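Local coordinates for microcin B17-processing protein McbB (Escherichia coli str. K-12 substr. MG1655, PDB 6GRH), which is required to process the inactive microcin B17 precursor McbA into the active peptide antibiotic, at residues F241-E252 against V270-K281. Residues are numbered along the deposited sequence; the frame is centred on the assembly and turned at random.
Sequences FSYHLIKRRLQE and VSADLITCILCK. With EDO (1,2-ethanediol), chain J.
F241 and L245, one turn apart on helix 236-254, pack onto the beta hairpin formed by strands 269-273 and 279-282 at one edge of the mixed sheet, as counted within this chain. With CG anti to the backbone N (chi1 -175°), the F241 ring packs against the hairpin near its turn. A272 CB lies at the ring edge, 3.8 Å from F241 CE2, while L274 CD2 comes within 3.6 Å of F241 CD2. C277 brings CB to 3.9 Å from F241 CE1, and its SG makes an oblique sulfur-aromatic contact 4.8 Å from the ring centroid. L245 divides its branches between the two strands: CD1 touches A272 CB at 3.6 Å, and CD2 meets L279 CD2 at 3.8 Å. L245 also packs on C277 of a second McbB subunit, and C277 on that subunit's L245.

Towards the helix C-terminus, R249 NH1 donates to E252 OE1 at 2.7 Å; in one of two K281 conformers, E252 OE2 lies 3.5 Å from K281 NZ, a long salt bridge. F266 O accepts a second bond from the R249 guanidinium.

Since no hydrogen bond joins helix and hairpin directly, their union rests on apolar packing, supplemented at the partly exposed end by a long ion pair that depends on the K281 conformer.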
ATOM      1  N   PHE B 241      25.262  -2.812 -14.299  1.00 26.99           N
ATOM      2  CA  PHE B 241      24.344  -3.007 -13.171  1.00 26.79           C
ATOM      3  C   PHE B 241      23.202  -3.923 -13.575  1.00 25.12           C
ATOM      4  O   PHE B 241      22.921  -4.907 -12.892  1.00 24.30           O
ATOM      5  CB  PHE B 241      23.827  -1.624 -12.748  1.00 28.58           C
ATOM      6  CG  PHE B 241      22.966  -1.610 -11.516  1.00 30.18           C
ATOM      7  CD1 PHE B 241      23.533  -1.617 -10.234  1.00 31.80           C
ATOM      8  CD2 PHE B 241      21.599  -1.513 -11.628  1.00 31.27           C
ATOM      9  CE1 PHE B 241      22.735  -1.547  -9.087  1.00 31.76           C
ATOM     10  CE2 PHE B 241      20.797  -1.435 -10.496  1.00 32.38           C
ATOM     11  CZ  PHE B 241      21.359  -1.460  -9.223  1.00 31.97           C
ATOM     12  N   SER B 242      22.579  -3.610 -14.709  1.00 24.67           N
ATOM     13  CA  SER B 242      21.488  -4.433 -15.275  1.00 23.96           C
ATOM     14  C   SER B 242      21.927  -5.877 -15.524  1.00 23.58           C
ATOM     15  O   SER B 242      21.233  -6.825 -15.180  1.00 22.94           O
ATOM     16  CB  SER B 242      21.009  -3.825 -16.598  1.00 24.49           C
ATOM     17  OG  SER B 242      20.463  -2.520 -16.405  1.00 25.03           O
ATOM     18  N   TYR B 243      23.110  -6.018 -16.114  1.00 24.63           N
ATOM     19  CA  TYR B 243      23.713  -7.328 -16.406  1.00 24.57           C
ATOM     20  C   TYR B 243      23.838  -8.179 -15.141  1.00 24.08           C
ATOM     21  O   TYR B 243      23.475  -9.353 -15.146  1.00 23.84           O
ATOM     22  CB  TYR B 243      25.083  -7.096 -17.032  1.00 25.48           C
ATOM     23  CG  TYR B 243      25.828  -8.266 -17.612  1.00 25.90           C
ATOM     24  CD1 TYR B 243      25.443  -8.827 -18.827  1.00 26.13           C
ATOM     25  CD2 TYR B 243      26.975  -8.761 -16.990  1.00 26.16           C
ATOM     26  CE1 TYR B 243      26.175  -9.871 -19.398  1.00 26.97           C
ATOM     27  CE2 TYR B 243      27.720  -9.810 -17.559  1.00 27.14           C
ATOM     28  CZ  TYR B 243      27.311 -10.349 -18.774  1.00 27.17           C
ATOM     29  OH  TYR B 243      28.015 -11.384 -19.330  1.00 28.09           O
ATOM     30  N   HIS B 244      24.331  -7.573 -14.061  1.00 23.89           N
ATOM     31  CA  HIS B 244      24.430  -8.276 -12.802  1.00 23.71           C
ATOM     32  C   HIS B 244      23.066  -8.688 -12.233  1.00 23.34           C
ATOM     33  O   HIS B 244      22.914  -9.820 -11.744  1.00 22.41           O
ATOM     34  CB  HIS B 244      25.204  -7.434 -11.801  1.00 24.13           C
ATOM     35  CG  HIS B 244      25.529  -8.156 -10.540  1.00 24.09           C
ATOM     36  ND1 HIS B 244      26.330  -9.285 -10.507  1.00 23.62           N
ATOM     37  CD2 HIS B 244      25.143  -7.918  -9.263  1.00 23.85           C
ATOM     38  CE1 HIS B 244      26.404  -9.717  -9.258  1.00 24.23           C
ATOM     39  NE2 HIS B 244      25.706  -8.898  -8.485  1.00 24.64           N
ATOM     40  N   LEU B 245      22.087  -7.776 -12.264  1.00 23.53           N
ATOM     41  CA  LEU B 245      20.738  -8.112 -11.803  1.00 23.95           C
ATOM     42  C   LEU B 245      20.068  -9.247 -12.571  1.00 23.27           C
ATOM     43  O   LEU B 245      19.415 -10.103 -11.969  1.00 23.00           O
ATOM     44  CB  LEU B 245      19.836  -6.872 -11.778  1.00 24.93           C
ATOM     45  CG  LEU B 245      20.082  -5.863 -10.675  1.00 26.93           C
ATOM     46  CD1 LEU B 245      19.111  -4.685 -10.817  1.00 27.86           C
ATOM     47  CD2 LEU B 245      19.875  -6.466  -9.314  1.00 27.86           C
ATOM     48  N   ILE B 246      20.260  -9.265 -13.883  1.00 23.18           N
ATOM     49  CA  ILE B 246      19.799 -10.361 -14.745  1.00 22.93           C
ATOM     50  C   ILE B 246      20.453 -11.682 -14.313  1.00 23.47           C
ATOM     51  O   ILE B 246      19.765 -12.696 -14.058  1.00 22.28           O
ATOM     52  CB  ILE B 246      20.059 -10.050 -16.228  1.00 23.56           C
ATOM     53  CG1 ILE B 246      19.191  -8.872 -16.701  1.00 23.57           C
ATOM     54  CG2 ILE B 246      19.770 -11.256 -17.120  1.00 23.77           C
ATOM     55  CD1 ILE B 246      19.512  -8.341 -18.080  1.00 23.73           C
ATOM     56  N   LYS B 247      21.779 -11.662 -14.188  1.00 23.54           N
ATOM     57  CA  LYS B 247      22.505 -12.841 -13.757  1.00 24.09           C
ATOM     58  C   LYS B 247      22.005 -13.383 -12.422  1.00 23.59           C
ATOM     59  O   LYS B 247      21.698 -14.581 -12.298  1.00 22.71           O
ATOM     60  CB  LYS B 247      24.005 -12.558 -13.680  1.00 25.26           C
ATOM     61  CG  LYS B 247      24.785 -13.849 -13.489  1.00 26.89           C
ATOM     62  CD  LYS B 247      26.232 -13.603 -13.129  1.00 28.51           C
ATOM     63  CE  LYS B 247      26.374 -13.406 -11.634  1.00 27.98           C
ATOM     64  NZ  LYS B 247      27.812 -13.311 -11.360  1.00 28.55           N
ATOM     65  N   ARG B 248      21.891 -12.493 -11.428  1.00 22.98           N
ATOM     66  CA  ARG B 248      21.457 -12.929 -10.122  1.00 23.06           C
ATOM     67  C   ARG B 248      20.033 -13.426 -10.097  1.00 22.81           C
ATOM     68  O   ARG B 248      19.738 -14.383  -9.400  1.00 22.40           O
ATOM     69  CB  ARG B 248      21.640 -11.862  -9.060  1.00 23.03           C
ATOM     70  CG  ARG B 248      23.087 -11.600  -8.757  1.00 23.90           C
ATOM     71  CD  ARG B 248      23.825 -12.858  -8.283  1.00 24.28           C
ATOM     72  NE  ARG B 248      25.032 -12.463  -7.584  1.00 24.93           N
ATOM     73  CZ  ARG B 248      26.105 -13.213  -7.398  1.00 26.09           C
ATOM     74  NH1 ARG B 248      26.176 -14.467  -7.845  1.00 26.74           N
ATOM     75  NH2 ARG B 248      27.117 -12.697  -6.713  1.00 27.08           N
ATOM     76  N   ARG B 249      19.175 -12.815 -10.896  1.00 23.21           N
ATOM     77  CA  ARG B 249      17.821 -13.289 -10.993  1.00 23.67           C
ATOM     78  C   ARG B 249      17.732 -14.676 -11.638  1.00 23.42           C
ATOM     79  O   ARG B 249      17.027 -15.557 -11.144  1.00 23.28           O
ATOM     80  CB  ARG B 249      16.933 -12.221 -11.677  1.00 24.76           C
ATOM     81  CG  ARG B 249      15.470 -12.587 -11.680  1.00 25.21           C
ATOM     82  CD  ARG B 249      14.885 -12.452 -10.290  1.00 25.97           C
ATOM     83  NE  ARG B 249      13.484 -12.827 -10.298  1.00 26.65           N
ATOM     84  CZ  ARG B 249      12.891 -13.716  -9.508  1.00 27.29           C
ATOM     85  NH1 ARG B 249      13.547 -14.355  -8.526  1.00 28.23           N
ATOM     86  NH2 ARG B 249      11.590 -13.944  -9.681  1.00 27.53           N
ATOM     87  N   LEU B 250      18.436 -14.883 -12.729  1.00 24.42           N
ATOM     88  CA  LEU B 250      18.503 -16.204 -13.344  1.00 25.77           C
ATOM     89  C   LEU B 250      19.085 -17.228 -12.401  1.00 25.53           C
ATOM     90  O   LEU B 250      18.624 -18.381 -12.346  1.00 25.36           O
ATOM     91  CB  LEU B 250      19.330 -16.181 -14.640  1.00 27.36           C
ATOM     92  CG  LEU B 250      18.627 -15.811 -15.941  1.00 28.68           C
ATOM     93  CD1 LEU B 250      19.661 -15.687 -17.045  1.00 29.12           C
ATOM     94  CD2 LEU B 250      17.527 -16.806 -16.308  1.00 28.77           C
ATOM     95  N   GLN B 251      20.126 -16.811 -11.676  1.00 25.79           N
ATOM     96  CA  GLN B 251      20.758 -17.664 -10.681  1.00 26.08           C
ATOM     97  C   GLN B 251      19.772 -18.094  -9.597  1.00 25.96           C
ATOM     98  O   GLN B 251      19.702 -19.293  -9.287  1.00 25.25           O
ATOM     99  CB  GLN B 251      21.991 -16.992 -10.114  1.00 26.77           C
ATOM    100  CG  GLN B 251      22.755 -17.843  -9.121  1.00 27.64           C
ATOM    101  CD  GLN B 251      24.104 -17.259  -8.763  1.00 28.82           C
ATOM    102  OE1 GLN B 251      24.481 -16.174  -9.225  1.00 30.23           O
ATOM    103  NE2 GLN B 251      24.880 -18.021  -8.018  1.00 28.60           N
ATOM    104  N   GLU B 252      18.963 -17.149  -9.085  1.00 26.71           N
ATOM    105  CA  GLU B 252      17.946 -17.470  -8.099  1.00 27.74           C
ATOM    106  C   GLU B 252      16.983 -18.529  -8.585  1.00 26.56           C
ATOM    107  O   GLU B 252      16.611 -19.426  -7.831  1.00 26.25           O
ATOM    108  CB  GLU B 252      17.081 -16.250  -7.735  1.00 29.94           C
ATOM    109  CG  GLU B 252      17.751 -15.230  -6.874  1.00 32.37           C
ATOM    110  CD  GLU B 252      16.966 -13.907  -6.784  1.00 34.64           C
ATOM    111  OE1 GLU B 252      15.789 -13.840  -7.207  1.00 32.78           O
ATOM    112  OE2 GLU B 252      17.563 -12.928  -6.282  1.00 38.32           O
ATOM    113  N   VAL B 270      11.102  -7.464  -9.699  1.00 23.95           N
ATOM    114  CA  VAL B 270      12.232  -6.807  -9.074  1.00 25.15           C
ATOM    115  C   VAL B 270      12.451  -5.524  -9.861  1.00 25.59           C
ATOM    116  O   VAL B 270      12.625  -5.579 -11.068  1.00 25.24           O
ATOM    117  CB  VAL B 270      13.516  -7.664  -9.161  1.00 26.12           C
ATOM    118  CG1 VAL B 270      14.705  -6.914  -8.532  1.00 27.05           C
ATOM    119  CG2 VAL B 270      13.294  -9.018  -8.504  1.00 26.43           C
ATOM    120  N   SER B 271      12.386  -4.377  -9.192  1.00 25.52           N
ATOM    121  CA  SER B 271      12.617  -3.074  -9.813  1.00 26.80           C
ATOM    122  C   SER B 271      13.825  -2.414  -9.149  1.00 26.72           C
ATOM    123  O   SER B 271      13.978  -2.491  -7.927  1.00 27.32           O
ATOM    124  CB  SER B 271      11.379  -2.161  -9.657  1.00 28.08           C
ATOM    125  OG  SER B 271      10.194  -2.839 -10.089  1.00 28.35           O
ATOM    126  N   ALA B 272      14.662  -1.751  -9.932  1.00 26.17           N
ATOM    127  CA  ALA B 272      15.851  -1.087  -9.409  1.00 26.04           C
ATOM    128  C   ALA B 272      15.849   0.370  -9.845  1.00 26.45           C
ATOM    129  O   ALA B 272      15.690   0.661 -11.023  1.00 27.30           O
ATOM    130  CB  ALA B 272      17.111  -1.781  -9.898  1.00 26.05           C
ATOM    131  N   ASP B 273      16.000   1.288  -8.901  0.50 26.84           N
ATOM    132  CA  ASP B 273      16.208   2.678  -9.235  0.50 27.86           C
ATOM    133  C   ASP B 273      17.666   2.864  -9.651  0.50 27.86           C
ATOM    134  O   ASP B 273      18.566   2.644  -8.847  0.50 27.82           O
ATOM    135  CB  ASP B 273      15.874   3.566  -8.038  0.50 28.82           C
ATOM    136  CG  ASP B 273      15.930   5.042  -8.372  0.50 30.45           C
ATOM    137  OD1 ASP B 273      14.913   5.742  -8.172  0.50 31.89           O
ATOM    138  OD2 ASP B 273      16.983   5.523  -8.840  0.50 31.16           O
ATOM    139  N   LEU B 274      17.900   3.260 -10.902  1.00 27.82           N
ATOM    140  CA  LEU B 274      19.262   3.399 -11.425  1.00 28.72           C
ATOM    141  C   LEU B 274      20.075   4.551 -10.819  1.00 29.84           C
ATOM    142  O   LEU B 274      21.311   4.563 -10.929  1.00 29.77           O
ATOM    143  CB  LEU B 274      19.257   3.488 -12.946  1.00 29.79           C
ATOM    144  CG  LEU B 274      18.830   2.205 -13.658  1.00 29.23           C
ATOM    145  CD1 LEU B 274      18.601   2.478 -15.141  1.00 30.23           C
ATOM    146  CD2 LEU B 274      19.827   1.090 -13.442  1.00 29.30           C
ATOM    147  N   ILE B 275      19.395   5.492 -10.161  1.00 30.13           N
ATOM    148  CA  ILE B 275      20.062   6.603  -9.484  1.00 31.76           C
ATOM    149  C   ILE B 275      20.540   6.181  -8.083  1.00 31.33           C
ATOM    150  O   ILE B 275      21.720   6.291  -7.766  1.00 30.90           O
ATOM    151  CB  ILE B 275      19.145   7.849  -9.387  1.00 33.84           C
ATOM    152  CG1 ILE B 275      18.527   8.203 -10.754  1.00 34.88           C
ATOM    153  CG2 ILE B 275      19.918   9.067  -8.836  1.00 35.30           C
ATOM    154  CD1 ILE B 275      19.545   8.409 -11.866  1.00 35.90           C
ATOM    155  N   THR B 276      19.614   5.718  -7.247  1.00 30.42           N
ATOM    156  CA  THR B 276      19.941   5.336  -5.873  1.00 30.81           C
ATOM    157  C   THR B 276      20.462   3.932  -5.746  1.00 29.90           C
ATOM    158  O   THR B 276      20.981   3.578  -4.699  1.00 30.27           O
ATOM    159  CB  THR B 276      18.717   5.439  -4.924  1.00 30.98           C
ATOM    160  OG1 THR B 276      17.705   4.512  -5.352  1.00 29.50           O
ATOM    161  CG2 THR B 276      18.207   6.842  -4.874  1.00 32.47           C
ATOM    162  N   CYS B 277      20.295   3.122  -6.789  1.00 29.14           N
ATOM    163  CA  CYS B 277      20.591   1.688  -6.787  1.00 28.77           C
ATOM    164  C   CYS B 277      19.800   0.825  -5.800  1.00 27.76           C
ATOM    165  O   CYS B 277      20.199  -0.298  -5.533  1.00 28.07           O
ATOM    166  CB  CYS B 277      22.100   1.405  -6.690  1.00 29.89           C
ATOM    167  SG  CYS B 277      23.082   2.447  -7.803  1.00 32.16           S
ATOM    168  N   ILE B 278      18.665   1.324  -5.328  0.50 27.67           N
ATOM    169  CA  ILE B 278      17.826   0.608  -4.390  0.50 27.72           C
ATOM    170  C   ILE B 278      16.878  -0.295  -5.167  0.50 27.30           C
ATOM    171  O   ILE B 278      16.292   0.138  -6.158  0.50 27.17           O
ATOM    172  CB  ILE B 278      17.016   1.613  -3.540  0.50 28.50           C
ATOM    173  CG1 ILE B 278      17.925   2.245  -2.482  0.50 29.09           C
ATOM    174  CG2 ILE B 278      15.815   0.921  -2.902  0.50 28.26           C
ATOM    175  CD1 ILE B 278      17.432   3.564  -1.914  0.50 30.11           C
ATOM    176  N   LEU B 279      16.720  -1.533  -4.704  1.00 27.42           N
ATOM    177  CA  LEU B 279      15.824  -2.500  -5.299  1.00 28.57           C
ATOM    178  C   LEU B 279      14.540  -2.620  -4.535  1.00 28.87           C
ATOM    179  O   LEU B 279      14.548  -2.482  -3.322  1.00 28.12           O
ATOM    180  CB  LEU B 279      16.439  -3.902  -5.311  1.00 29.26           C
ATOM    181  CG  LEU B 279      17.181  -4.294  -6.561  1.00 30.59           C
ATOM    182  CD1 LEU B 279      18.269  -3.296  -6.906  1.00 31.69           C
ATOM    183  CD2 LEU B 279      17.762  -5.688  -6.306  1.00 30.33           C
ATOM    184  N   CYS B 280      13.438  -2.881  -5.244  0.50 27.96           N
ATOM    185  CA  CYS B 280      12.139  -3.139  -4.624  0.50 28.67           C
ATOM    186  C   CYS B 280      11.476  -4.318  -5.307  0.50 28.02           C
ATOM    187  O   CYS B 280      11.240  -4.286  -6.515  0.50 27.45           O
ATOM    188  CB  CYS B 280      11.224  -1.916  -4.707  0.50 29.63           C
ATOM    189  SG  CYS B 280       9.545  -2.217  -4.097  0.50 31.47           S
ATOM    190  N   LYS B 281      11.210  -5.351  -4.516  0.50 28.24           N
ATOM    191  CA  LYS B 281      10.635  -6.603  -4.983  0.50 28.95           C
ATOM    192  C   LYS B 281       9.179  -6.712  -4.527  0.50 29.77           C
ATOM    193  O   LYS B 281       8.903  -6.693  -3.323  0.50 30.23           O
ATOM    194  CB  LYS B 281      11.459  -7.779  -4.444  0.50 29.45           C
ATOM    195  CG  LYS B 281      12.931  -7.704  -4.798  0.50 29.56           C
ATOM    196  CD  LYS B 281      13.703  -8.914  -4.301  0.50 30.16           C
ATOM    197  CE  LYS B 281      14.977  -9.101  -5.114  0.50 30.32           C
ATOM    198  NZ  LYS B 281      15.585 -10.437  -4.905  0.50 31.27           N
TER
HETATM  199  C1  EDO J 405      30.026 -14.550  -6.948  0.50 38.61           C
HETATM  200  O1  EDO J 405      29.007 -15.002  -6.052  0.50 37.48           O
HETATM  201  C2  EDO J 405      30.838 -13.485  -6.232  0.50 38.23           C
HETATM  202  O2  EDO J 405      31.620 -12.733  -7.157  0.50 39.20           O